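Local atomic coordinates of glutamate--cysteine ligase GshA (Methylobacillus flagellatus KT, PDB entry 3K1T), a protein that probably acts as a ligase that joins glutamate to cysteine, giving gamma-glutamylcysteine. Residues D49-G54 and R359-R364; M3-T8 and E378-E383; L144-H147 and S151-L154; D75-C80 and L118-R123. All coordinates share one frame; numbering follows the deposited sequence. Where two conformers were deposited one is given.

Contact 1 of 4, residues D49-G54 and R359-R364; sequences DLRNAG and RVHTSR. With SO4 (sulfate ion), chain B.
The side chains of D49 and R359 meet at about a right angle, and the guanidinium plane is turned 57° from the carboxylate plane. They form a salt bridge through one good bond: R359 NH2 donates a hydrogen bond to D49 OD1 over 2.9 Å, nearly straight at 176°. OD1 is met on its syn side and lies in the guanidinium plane. The R359 chain, extended from CG to NE (chi2 -180°), carries the guanidinium out to D49 and a bound sulfate. The second leg, R359 NE to D49 OD2 at 3.5 Å, is weak; a glycerol also bonds OD2. At the guanidinium edge, NH2 bonds O1 of the sulfate at 2.9 Å, an ion also held by S47, N63 and G67. A methionine in place of R359 is likely to leave the D49 carboxylate without its positive partner and the sulfate less firmly held. R51 NH2 approaches the edge of the H361 ring, its nearest atom CE1 at 4.3 Å; E343 binds both, while R51 NH1 bonds V331 O and H361 ND1 bonds E368 OE1. The side chains meet across the intervening strand 340-349 of an antiparallel sheet, beside a sulfate, probably from the crystallisation liquor, that may mark a place suited to anions.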
loop_
_atom_site.group_PDB
_atom_site.type_symbol
_atom_site.label_atom_id
_atom_site.label_comp_id
_atom_site.label_asym_id
_atom_site.label_seq_id
_atom_site.Cartn_x
_atom_site.Cartn_y
_atom_site.Cartn_z
ATOM N N ASP A 49 -9.864 4.971 -18.094
ATOM C CA ASP A 49 -9.877 6.281 -18.739
ATOM C C ASP A 49 -11.145 7.020 -18.312
ATOM O O ASP A 49 -12.254 6.469 -18.447
ATOM C CB ASP A 49 -9.957 6.169 -20.260
ATOM C CG ASP A 49 -8.708 5.555 -20.911
ATOM O OD1 ASP A 49 -7.774 5.136 -20.204
ATOM O OD2 ASP A 49 -8.666 5.506 -22.177
ATOM N N LEU A 50 -10.984 8.265 -17.835
ATOM C CA LEU A 50 -12.108 9.118 -17.511
ATOM C C LEU A 50 -12.156 10.342 -18.429
ATOM O O LEU A 50 -11.140 10.732 -19.003
ATOM C CB LEU A 50 -11.993 9.629 -16.074
ATOM C CG LEU A 50 -11.819 8.611 -14.934
ATOM C CD1 LEU A 50 -11.617 9.393 -13.591
ATOM C CD2 LEU A 50 -13.013 7.632 -14.883
ATOM N N ARG A 51 -13.341 10.942 -18.517
ATOM C CA ARG A 51 -13.519 12.273 -19.080
ATOM C C ARG A 51 -14.288 13.172 -18.118
ATOM O O ARG A 51 -15.342 12.800 -17.590
ATOM C CB ARG A 51 -14.163 12.253 -20.456
ATOM C CG ARG A 51 -13.198 11.753 -21.529
ATOM C CD ARG A 51 -13.783 11.963 -22.914
ATOM N NE ARG A 51 -12.739 11.906 -23.916
ATOM C CZ ARG A 51 -12.908 12.204 -25.193
ATOM N NH1 ARG A 51 -14.103 12.535 -25.638
ATOM N NH2 ARG A 51 -11.859 12.150 -26.030
ATOM N N ASN A 52 -13.696 14.342 -17.885
ATOM C CA ASN A 52 -14.292 15.403 -17.062
ATOM C C ASN A 52 -14.842 16.478 -18.023
ATOM O O ASN A 52 -14.086 17.216 -18.664
ATOM C CB ASN A 52 -13.207 15.959 -16.153
ATOM C CG ASN A 52 -13.734 16.982 -15.169
ATOM O OD1 ASN A 52 -14.860 17.440 -15.299
ATOM N ND2 ASN A 52 -12.907 17.369 -14.204
ATOM N N ALA A 53 -16.162 16.531 -18.121
ATOM C CA ALA A 53 -16.887 17.446 -18.998
ATOM C C ALA A 53 -17.342 18.689 -18.224
ATOM O O ALA A 53 -18.006 19.569 -18.789
ATOM C CB ALA A 53 -18.111 16.704 -19.575
ATOM N N GLY A 54 -17.049 18.746 -16.921
ATOM C CA GLY A 54 -17.597 19.818 -16.062
ATOM C C GLY A 54 -19.046 19.572 -15.667
ATOM O O GLY A 54 -19.436 19.800 -14.511
ATOM N N ARG A 359 -3.461 11.636 -20.911
ATOM C CA ARG A 359 -3.204 11.555 -22.350
ATOM C C ARG A 359 -3.401 12.969 -22.900
ATOM O O ARG A 359 -4.525 13.469 -22.909
ATOM C CB ARG A 359 -4.182 10.620 -23.044
ATOM C CG ARG A 359 -4.234 9.172 -22.492
ATOM C CD ARG A 359 -5.240 8.334 -23.264
ATOM N NE ARG A 359 -5.609 7.117 -22.525
ATOM C CZ ARG A 359 -4.829 6.043 -22.376
ATOM N NH1 ARG A 359 -3.656 5.984 -22.982
ATOM N NH2 ARG A 359 -5.234 5.009 -21.629
ATOM N N VAL A 360 -2.311 13.570 -23.360
ATOM C CA VAL A 360 -2.310 14.921 -23.878
ATOM C C VAL A 360 -2.312 14.782 -25.392
ATOM O O VAL A 360 -1.340 14.298 -25.998
ATOM C CB VAL A 360 -1.101 15.749 -23.343
ATOM C CG1 VAL A 360 -1.085 17.222 -23.933
ATOM C CG2 VAL A 360 -1.055 15.792 -21.802
ATOM N N HIS A 361 -3.428 15.145 -25.996
ATOM C CA HIS A 361 -3.630 14.984 -27.447
ATOM C C HIS A 361 -2.535 15.670 -28.260
ATOM O O HIS A 361 -2.175 16.823 -27.998
ATOM C CB HIS A 361 -4.984 15.566 -27.906
ATOM C CG HIS A 361 -6.186 14.832 -27.407
ATOM N ND1 HIS A 361 -7.366 14.789 -28.119
ATOM C CD2 HIS A 361 -6.429 14.191 -26.241
ATOM C CE1 HIS A 361 -8.280 14.159 -27.411
ATOM N NE2 HIS A 361 -7.723 13.741 -26.289
ATOM N N THR A 362 -2.010 14.954 -29.260
ATOM C CA THR A 362 -1.060 15.551 -30.207
ATOM C C THR A 362 -1.772 16.340 -31.311
ATOM O O THR A 362 -1.219 17.287 -31.820
ATOM C CB THR A 362 -0.121 14.497 -30.841
ATOM O OG1 THR A 362 -0.917 13.491 -31.441
ATOM C CG2 THR A 362 0.757 13.829 -29.792
ATOM N N SER A 363 -2.979 15.960 -31.691
ATOM C CA SER A 363 -3.768 16.748 -32.623
ATOM C C SER A 363 -4.260 18.033 -31.961
ATOM O O SER A 363 -4.355 18.120 -30.727
ATOM C CB SER A 363 -4.973 15.965 -33.134
ATOM O OG SER A 363 -4.558 14.837 -33.893
ATOM N N ARG A 364 -4.594 19.011 -32.803
ATOM C CA ARG A 364 -5.030 20.345 -32.328
ATOM C C ARG A 364 -6.311 21.018 -32.868
ATOM O O ARG A 364 -6.409 22.235 -32.741
ATOM C CB ARG A 364 -3.917 21.348 -32.609
ATOM C CG ARG A 364 -2.672 21.136 -31.805
ATOM C CD ARG A 364 -2.913 21.584 -30.415
ATOM N NE ARG A 364 -1.671 21.499 -29.702
ATOM C CZ ARG A 364 -1.220 20.386 -29.162
ATOM N NH1 ARG A 364 -1.937 19.293 -29.200
ATOM N NH2 ARG A 364 -0.065 20.414 -28.569
HETATM S S SO4 B . -3.538 1.849 -20.886
HETATM O O1 SO4 B . -3.031 3.153 -21.248
HETATM O O2 SO4 B . -3.355 1.906 -19.470
HETATM O O3 SO4 B . -4.941 1.699 -21.203
HETATM O O4 SO4 B . -2.731 0.775 -21.508
#

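Contact 2 of 4, residues M3-T8 and E378-E383; sequences MVPHLT and EPLTFE
V4 and P5 carry this contact from the N-terminal side, meeting E383 and L380 in turn through carbon atoms. V4 comes first. Its CG1 branch lies anti to the carbonyl carbon (chi1 -59°) and touches CG of E383 at 4.2 Å, the two side chains passing at a slant. The glutamate takes part through its aliphatic portion, CG being the carbon that meets the valine methyl. M2 packs on the same glutamate.

P5 follows and makes the closer approach. Its ring and the L380 side chain reach toward each other end to end, with P5 CD 3.9 Å from L380 CD2 and P5 CG 4.1 Å from the same methyl. L380 has CG anti to its backbone N (chi1 177°), and its CB is directed at the N-terminal segment. The ring of P5 also rests on A342 and Y358, while L380 reaches L337 and V360, which makes the small apolar patch continuous with the neighbouring strands.

Beyond the proline, H6 and T8 pair through their backbones with H336 and F334, and L380 pairs with Y358. The contact is thus apolar side-chain packing of the loop leading into strand 6-7 against strand 377-381 and the loop after it, the two strands belonging to one antiparallel sheet, not paired with each other but linked through strands 335-337, 340-349 and 352-361.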
loop_
_atom_site.group_PDB
_atom_site.type_symbol
_atom_site.label_atom_id
_atom_site.label_comp_id
_atom_site.label_asym_id
_atom_site.label_seq_id
_atom_site.Cartn_x
_atom_site.Cartn_y
_atom_site.Cartn_z
HETATM N N MSE A 3 3.377 22.911 -14.655
HETATM C CA MSE A 3 2.071 23.200 -15.317
HETATM C C MSE A 3 1.226 21.923 -15.371
HETATM O O MSE A 3 1.733 20.842 -15.739
HETATM C CB MSE A 3 2.254 23.754 -16.747
HETATM C CG MSE A 3 0.947 24.171 -17.454
HETATM SE SE MSE A 3 0.994 24.706 -19.381
HETATM C CE MSE A 3 2.409 26.044 -19.323
ATOM N N VAL A 4 -0.061 22.040 -15.040
ATOM C CA VAL A 4 -1.014 20.911 -15.101
ATOM C C VAL A 4 -2.225 21.300 -15.948
ATOM O O VAL A 4 -2.446 22.503 -16.213
ATOM C CB VAL A 4 -1.487 20.477 -13.665
ATOM C CG1 VAL A 4 -0.263 20.065 -12.799
ATOM C CG2 VAL A 4 -2.263 21.622 -12.961
ATOM N N PRO A 5 -3.035 20.306 -16.366
ATOM C CA PRO A 5 -4.234 20.655 -17.137
ATOM C C PRO A 5 -5.225 21.445 -16.301
ATOM O O PRO A 5 -5.345 21.192 -15.105
ATOM C CB PRO A 5 -4.815 19.288 -17.534
ATOM C CG PRO A 5 -3.583 18.377 -17.559
ATOM C CD PRO A 5 -2.826 18.842 -16.330
ATOM N N HIS A 6 -5.943 22.359 -16.947
ATOM C CA HIS A 6 -7.070 23.070 -16.340
ATOM C C HIS A 6 -8.283 22.990 -17.247
ATOM O O HIS A 6 -8.154 22.967 -18.484
ATOM C CB HIS A 6 -6.696 24.552 -16.101
ATOM C CG HIS A 6 -5.582 24.716 -15.114
ATOM N ND1 HIS A 6 -5.749 24.482 -13.769
ATOM C CD2 HIS A 6 -4.260 24.954 -15.296
ATOM C CE1 HIS A 6 -4.585 24.620 -13.156
ATOM N NE2 HIS A 6 -3.667 24.925 -14.061
ATOM N N LEU A 7 -9.466 22.975 -16.646
ATOM C CA LEU A 7 -10.702 23.068 -17.408
ATOM C C LEU A 7 -10.849 24.395 -18.142
ATOM O O LEU A 7 -10.560 25.465 -17.595
ATOM C CB LEU A 7 -11.917 22.867 -16.477
ATOM C CG LEU A 7 -12.162 21.494 -15.886
ATOM C CD1 LEU A 7 -13.246 21.558 -14.780
ATOM C CD2 LEU A 7 -12.581 20.505 -16.979
ATOM N N THR A 8 -11.369 24.342 -19.356
ATOM C CA THR A 8 -11.596 25.549 -20.145
ATOM C C THR A 8 -13.091 25.850 -20.208
ATOM O O THR A 8 -13.590 26.466 -21.156
ATOM C CB THR A 8 -11.029 25.361 -21.592
ATOM O OG1 THR A 8 -11.647 24.224 -22.198
ATOM C CG2 THR A 8 -9.540 25.171 -21.575
ATOM N N GLU A 378 0.760 12.277 -25.987
ATOM C CA GLU A 378 1.932 12.145 -25.155
ATOM C C GLU A 378 1.466 12.073 -23.672
ATOM O O GLU A 378 0.565 12.813 -23.281
ATOM C CB GLU A 378 2.823 13.335 -25.334
ATOM C CG GLU A 378 3.395 13.368 -26.779
ATOM C CD GLU A 378 4.224 14.598 -27.063
ATOM O OE1 GLU A 378 4.383 15.461 -26.152
ATOM O OE2 GLU A 378 4.719 14.702 -28.227
ATOM N N PRO A 379 2.093 11.211 -22.861
ATOM C CA PRO A 379 1.678 11.090 -21.442
ATOM C C PRO A 379 2.186 12.249 -20.602
ATOM O O PRO A 379 3.250 12.777 -20.881
ATOM C CB PRO A 379 2.327 9.775 -20.983
ATOM C CG PRO A 379 3.576 9.630 -21.889
ATOM C CD PRO A 379 3.162 10.254 -23.234
ATOM N N LEU A 380 1.436 12.635 -19.581
ATOM C CA LEU A 380 1.854 13.636 -18.618
ATOM C C LEU A 380 1.503 13.088 -17.258
ATOM O O LEU A 380 0.339 12.856 -16.957
ATOM C CB LEU A 380 1.093 14.937 -18.821
ATOM C CG LEU A 380 1.411 16.039 -17.818
ATOM C CD1 LEU A 380 2.829 16.613 -18.036
ATOM C CD2 LEU A 380 0.304 17.120 -17.947
ATOM N N THR A 381 2.507 12.841 -16.433
ATOM C CA THR A 381 2.254 12.109 -15.199
ATOM C C THR A 381 1.483 12.969 -14.184
ATOM O O THR A 381 1.549 14.198 -14.199
ATOM C CB THR A 381 3.581 11.515 -14.605
ATOM O OG1 THR A 381 3.254 10.403 -13.746
ATOM C CG2 THR A 381 4.347 12.581 -13.834
ATOM N N PHE A 382 0.654 12.296 -13.392
ATOM C CA PHE A 382 -0.145 12.926 -12.333
ATOM C C PHE A 382 0.788 13.464 -11.267
ATOM O O PHE A 382 1.735 12.788 -10.884
ATOM C CB PHE A 382 -1.036 11.891 -11.643
ATOM C CG PHE A 382 -2.258 11.495 -12.395
ATOM C CD1 PHE A 382 -2.622 12.083 -13.621
ATOM C CD2 PHE A 382 -3.069 10.521 -11.869
ATOM C CE1 PHE A 382 -3.769 11.703 -14.262
ATOM C CE2 PHE A 382 -4.212 10.127 -12.514
ATOM C CZ PHE A 382 -4.561 10.705 -13.731
ATOM N N GLU A 383 0.483 14.645 -10.771
ATOM C CA GLU A 383 1.203 15.274 -9.674
ATOM C C GLU A 383 0.485 15.103 -8.303
ATOM O O GLU A 383 1.100 15.257 -7.254
ATOM C CB GLU A 383 1.355 16.758 -10.003
ATOM C CG GLU A 383 2.221 17.058 -11.257
ATOM C CD GLU A 383 3.693 16.695 -11.056
ATOM O OE1 GLU A 383 4.219 17.109 -10.004
ATOM O OE2 GLU A 383 4.331 16.062 -11.956
#

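Contact 3 of 4, residues L144-H147 and S151-L154; sequences LETH and SILL
L144 N donates to I152 O over 2.9 Å, nearly straight and the shorter of two backbone bonds that join these residues. I152 N returns the bond to L144 O over 3.0 Å. That oxygen also has S151 CA close by, at 3.2 Å.

L144 and I152 are therefore a hydrogen-bonded pair of an antiparallel beta hairpin, strands 142-145 and 151-160. The next pair toward the turn, E145 with S151, is non-hydrogen-bonded, and its CA atoms are only 4.2 Å apart. On its face of the hairpin, the E145 chain is bent at chi2 (-92°), which brings OE1 to 3.8 Å from S151 CB.

The opposite face, bearing L144 and I152, is apolar. L144 CD1 meets L154 CD1 at 3.7 Å, one leucine lying obliquely across the other. L112 of helix 109-124 packs on both L144 and I152, so this face is covered by that helix, with I131 of the adjacent strand 128-133 beside it, packing on both I152 and L154. At the turn, T146 CG2 comes to 4.3 Å from I152 CG2. T146 OG1 is bonded to D148, with a weaker bond to H150 O, and R113 NH2 donates to the backbone oxygen of T146.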
loop_
_atom_site.group_PDB
_atom_site.type_symbol
_atom_site.label_atom_id
_atom_site.label_comp_id
_atom_site.label_asym_id
_atom_site.label_seq_id
_atom_site.Cartn_x
_atom_site.Cartn_y
_atom_site.Cartn_z
ATOM N N LEU A 144 15.769 -6.851 -26.666
ATOM C CA LEU A 144 15.233 -5.668 -27.345
ATOM C C LEU A 144 15.551 -4.390 -26.555
ATOM O O LEU A 144 15.265 -4.287 -25.376
ATOM C CB LEU A 144 13.732 -5.783 -27.551
ATOM C CG LEU A 144 13.213 -6.967 -28.393
ATOM C CD1 LEU A 144 11.709 -6.966 -28.384
ATOM C CD2 LEU A 144 13.768 -6.937 -29.830
ATOM N N GLU A 145 16.131 -3.414 -27.237
ATOM C CA GLU A 145 16.568 -2.172 -26.608
ATOM C C GLU A 145 15.394 -1.259 -26.327
ATOM O O GLU A 145 14.536 -1.094 -27.186
ATOM C CB GLU A 145 17.487 -1.445 -27.580
ATOM C CG GLU A 145 18.730 -2.210 -27.901
ATOM C CD GLU A 145 19.842 -1.832 -26.973
ATOM O OE1 GLU A 145 19.596 -1.837 -25.741
ATOM O OE2 GLU A 145 20.952 -1.513 -27.481
ATOM N N THR A 146 15.354 -0.658 -25.146
ATOM C CA THR A 146 14.336 0.355 -24.869
ATOM C C THR A 146 14.830 1.788 -25.239
ATOM O O THR A 146 14.105 2.760 -25.053
ATOM C CB THR A 146 13.899 0.304 -23.415
ATOM O OG1 THR A 146 15.051 0.177 -22.603
ATOM C CG2 THR A 146 13.053 -0.913 -23.134
ATOM N N HIS A 147 16.049 1.905 -25.767
ATOM C CA HIS A 147 16.614 3.200 -26.208
ATOM C C HIS A 147 16.718 4.228 -25.083
ATOM O O HIS A 147 16.470 5.422 -25.274
ATOM C CB HIS A 147 15.820 3.765 -27.390
ATOM C CG HIS A 147 15.899 2.898 -28.595
ATOM N ND1 HIS A 147 14.837 2.140 -29.034
ATOM C CD2 HIS A 147 16.941 2.599 -29.404
ATOM C CE1 HIS A 147 15.210 1.444 -30.095
ATOM N NE2 HIS A 147 16.481 1.700 -30.335
ATOM N N SER A 151 17.493 -2.846 -21.763
ATOM C CA SER A 151 16.850 -3.749 -22.688
ATOM C C SER A 151 15.997 -4.753 -21.927
ATOM O O SER A 151 16.136 -4.909 -20.719
ATOM C CB SER A 151 17.911 -4.437 -23.556
ATOM O OG SER A 151 18.623 -5.359 -22.783
ATOM N N ILE A 152 15.065 -5.374 -22.624
ATOM C CA ILE A 152 14.315 -6.446 -22.038
ATOM C C ILE A 152 14.649 -7.724 -22.836
ATOM O O ILE A 152 15.046 -7.668 -24.015
ATOM C CB ILE A 152 12.801 -6.163 -21.973
ATOM C CG1 ILE A 152 12.154 -6.220 -23.343
ATOM C CG2 ILE A 152 12.486 -4.784 -21.298
ATOM C CD1 ILE A 152 10.637 -6.154 -23.265
ATOM N N LEU A 153 14.525 -8.853 -22.170
ATOM C CA LEU A 153 14.815 -10.159 -22.762
ATOM C C LEU A 153 13.477 -10.866 -22.976
ATOM O O LEU A 153 12.767 -11.126 -21.993
ATOM C CB LEU A 153 15.672 -10.975 -21.801
ATOM C CG LEU A 153 15.864 -12.456 -22.178
ATOM C CD1 LEU A 153 16.494 -12.587 -23.565
ATOM C CD2 LEU A 153 16.684 -13.160 -21.123
ATOM N N LEU A 154 13.156 -11.171 -24.229
ATOM C CA LEU A 154 11.963 -11.943 -24.597
ATOM C C LEU A 154 12.385 -13.340 -24.920
ATOM O O LEU A 154 13.361 -13.542 -25.677
ATOM C CB LEU A 154 11.263 -11.389 -25.835
ATOM C CG LEU A 154 10.614 -10.018 -25.894
ATOM C CD1 LEU A 154 9.814 -9.895 -27.198
ATOM C CD2 LEU A 154 9.735 -9.744 -24.717
#

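Contact 4 of 4, residues D75-C80 and L118-R123; sequences DFLPLC and LTHILR. With SO4 (sulfate ion), chain D.
This is helix-to-helix packing, the first turn of helix 77-91 set against helix 109-124, which lies on the mixed sheet through contacts with strands 97-102, 128-133 and 173-177. L77 and I121 carry the contact. L77 CD2 meets I121 CG1 at 3.8 Å, the side chains neither aligned nor square to each other, and the same methyl reaches the edge of the H120 ring, 4.1 Å from CD2 of the histidine. C80 is a looser neighbour, its CB 4.4 Å from I121 CD1. On the far side of the turn, F76 packs on P78 of the second subunit.

H120 has CG anti to its backbone N (chi1 178°), which carries the ring out between L77 and a sulfate. A sulfate oxygen, O2, lies near the ring plane and accepts from ND1 over 2.8 Å. Serine in its place would probably deprive the sulfate of this short bond and leave L77 CD2 without the ring edge it rests against. R123 grips the same ion from one turn further on. R123 NH1 donates to two sulfate oxygens, O4 at 3.0 Å and O3 at 3.1 Å.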
loop_
_atom_site.group_PDB
_atom_site.type_symbol
_atom_site.label_atom_id
_atom_site.label_comp_id
_atom_site.label_asym_id
_atom_site.label_seq_id
_atom_site.Cartn_x
_atom_site.Cartn_y
_atom_site.Cartn_z
ATOM N N ASP A 75 8.021 8.791 -8.115
ATOM C CA ASP A 75 7.918 9.066 -6.680
ATOM C C ASP A 75 6.904 8.144 -5.973
ATOM O O ASP A 75 6.957 7.957 -4.738
ATOM C CB ASP A 75 7.500 10.523 -6.456
ATOM C CG ASP A 75 8.609 11.535 -6.809
ATOM O OD1 ASP A 75 9.792 11.162 -6.917
ATOM O OD2 ASP A 75 8.252 12.727 -6.964
ATOM N N PHE A 76 5.994 7.553 -6.748
ATOM C CA PHE A 76 5.011 6.665 -6.200
ATOM C C PHE A 76 5.319 5.188 -6.375
ATOM O O PHE A 76 4.459 4.358 -6.117
ATOM C CB PHE A 76 3.632 7.046 -6.724
ATOM C CG PHE A 76 3.121 8.302 -6.085
ATOM C CD1 PHE A 76 2.794 8.297 -4.727
ATOM C CD2 PHE A 76 3.072 9.502 -6.789
ATOM C CE1 PHE A 76 2.371 9.462 -4.076
ATOM C CE2 PHE A 76 2.608 10.679 -6.163
ATOM C CZ PHE A 76 2.266 10.657 -4.812
ATOM N N LEU A 77 6.548 4.847 -6.743
ATOM C CA LEU A 77 6.915 3.443 -6.873
ATOM C C LEU A 77 6.644 2.615 -5.597
ATOM O O LEU A 77 6.066 1.522 -5.666
ATOM C CB LEU A 77 8.370 3.276 -7.303
ATOM C CG LEU A 77 8.557 2.835 -8.737
ATOM C CD1 LEU A 77 10.032 3.171 -9.230
ATOM C CD2 LEU A 77 8.205 1.299 -8.832
ATOM N N PRO A 78 7.005 3.148 -4.417
ATOM C CA PRO A 78 6.722 2.374 -3.197
ATOM C C PRO A 78 5.231 2.043 -2.994
ATOM O O PRO A 78 4.876 0.934 -2.548
ATOM C CB PRO A 78 7.289 3.264 -2.073
ATOM C CG PRO A 78 8.357 4.063 -2.772
ATOM C CD PRO A 78 7.843 4.334 -4.135
ATOM N N LEU A 79 4.366 2.964 -3.376
ATOM C CA LEU A 79 2.921 2.730 -3.291
ATOM C C LEU A 79 2.498 1.625 -4.274
ATOM O O LEU A 79 1.700 0.747 -3.948
ATOM C CB LEU A 79 2.178 4.019 -3.600
ATOM C CG LEU A 79 0.652 4.008 -3.490
ATOM C CD1 LEU A 79 0.342 4.019 -2.022
ATOM C CD2 LEU A 79 0.041 5.274 -4.144
ATOM N N CYS A 80 3.054 1.654 -5.481
ATOM C CA CYS A 80 2.799 0.587 -6.465
ATOM C C CYS A 80 3.282 -0.752 -6.027
ATOM O O CYS A 80 2.594 -1.781 -6.213
ATOM C CB CYS A 80 3.486 0.866 -7.805
ATOM S SG CYS A 80 2.796 2.151 -8.716
ATOM N N LEU A 118 6.813 -2.473 -15.626
ATOM C CA LEU A 118 5.968 -3.485 -15.004
ATOM C C LEU A 118 6.775 -4.623 -14.359
ATOM O O LEU A 118 6.530 -5.029 -13.207
ATOM C CB LEU A 118 4.945 -4.028 -16.010
ATOM C CG LEU A 118 4.038 -5.141 -15.514
ATOM C CD1 LEU A 118 3.192 -4.815 -14.250
ATOM C CD2 LEU A 118 3.121 -5.592 -16.690
ATOM N N THR A 119 7.774 -5.120 -15.081
ATOM C CA THR A 119 8.645 -6.177 -14.588
ATOM C C THR A 119 9.368 -5.733 -13.306
ATOM O O THR A 119 9.500 -6.500 -12.332
ATOM C CB THR A 119 9.663 -6.599 -15.663
ATOM O OG1 THR A 119 8.969 -7.051 -16.840
ATOM C CG2 THR A 119 10.556 -7.686 -15.131
ATOM N N HIS A 120 9.794 -4.474 -13.299
ATOM C CA HIS A 120 10.496 -3.898 -12.153
ATOM C C HIS A 120 9.597 -3.879 -10.911
ATOM O O HIS A 120 10.012 -4.304 -9.811
ATOM C CB HIS A 120 10.951 -2.482 -12.443
ATOM C CG HIS A 120 11.649 -1.827 -11.279
ATOM N ND1 HIS A 120 12.851 -2.283 -10.787
ATOM C CD2 HIS A 120 11.313 -0.755 -10.521
ATOM C CE1 HIS A 120 13.208 -1.534 -9.749
ATOM N NE2 HIS A 120 12.294 -0.597 -9.574
ATOM N N ILE A 121 8.364 -3.431 -11.084
ATOM C CA ILE A 121 7.394 -3.457 -9.957
ATOM C C ILE A 121 7.202 -4.854 -9.403
ATOM O O ILE A 121 7.215 -5.073 -8.189
ATOM C CB ILE A 121 6.028 -2.847 -10.362
ATOM C CG1 ILE A 121 6.154 -1.349 -10.638
ATOM C CG2 ILE A 121 4.914 -3.129 -9.281
ATOM C CD1 ILE A 121 5.009 -0.831 -11.580
ATOM N N LEU A 122 7.020 -5.831 -10.293
ATOM C CA LEU A 122 6.737 -7.202 -9.892
ATOM C C LEU A 122 7.952 -7.846 -9.185
ATOM O O LEU A 122 7.769 -8.601 -8.242
ATOM C CB LEU A 122 6.318 -8.036 -11.110
ATOM C CG LEU A 122 5.016 -7.600 -11.814
ATOM C CD1 LEU A 122 4.888 -8.285 -13.187
ATOM C CD2 LEU A 122 3.799 -7.871 -10.968
ATOM N N ARG A 123 9.169 -7.530 -9.632
ATOM C CA ARG A 123 10.389 -7.997 -8.974
ATOM C C ARG A 123 10.540 -7.369 -7.580
ATOM O O ARG A 123 10.954 -8.051 -6.616
ATOM C CB ARG A 123 11.638 -7.692 -9.817
ATOM C CG ARG A 123 11.713 -8.637 -11.056
ATOM C CD ARG A 123 12.937 -8.378 -11.915
ATOM N NE ARG A 123 12.929 -9.337 -13.025
ATOM C CZ ARG A 123 13.423 -9.128 -14.241
ATOM N NH1 ARG A 123 13.997 -7.975 -14.554
ATOM N NH2 ARG A 123 13.347 -10.105 -15.159
HETATM S S SO4 D . 14.525 -4.849 -12.587
HETATM O O1 SO4 D . 14.919 -3.578 -13.139
HETATM O O2 SO4 D . 14.085 -4.778 -11.175
HETATM O O3 SO4 D . 13.383 -5.167 -13.443
HETATM O O4 SO4 D . 15.424 -5.988 -12.742
#

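From the N terminus, residues 3-8 open the longest loop, closed only at 378-383 by contact 2. Nested within it, contact 1 starts at 49-54 and closes at 359-364; the two touch, V360 O lying 2.9 Å from E378 N in a probable hydrogen bond, and both belong to the same antiparallel sheet. Inside both loops, contact 4 joins 75-80 to 118-123, and contact 3 follows in series as a hairpin at 144-147 and 151-154. Helix 109-124 connects these two, packing on helix 77-91 and on the hairpin of the mixed sheet. No loops cross. The centres of contacts 3 and 4 are about 18 Å apart; those of contacts 1 and 3 are about 30 Å apart.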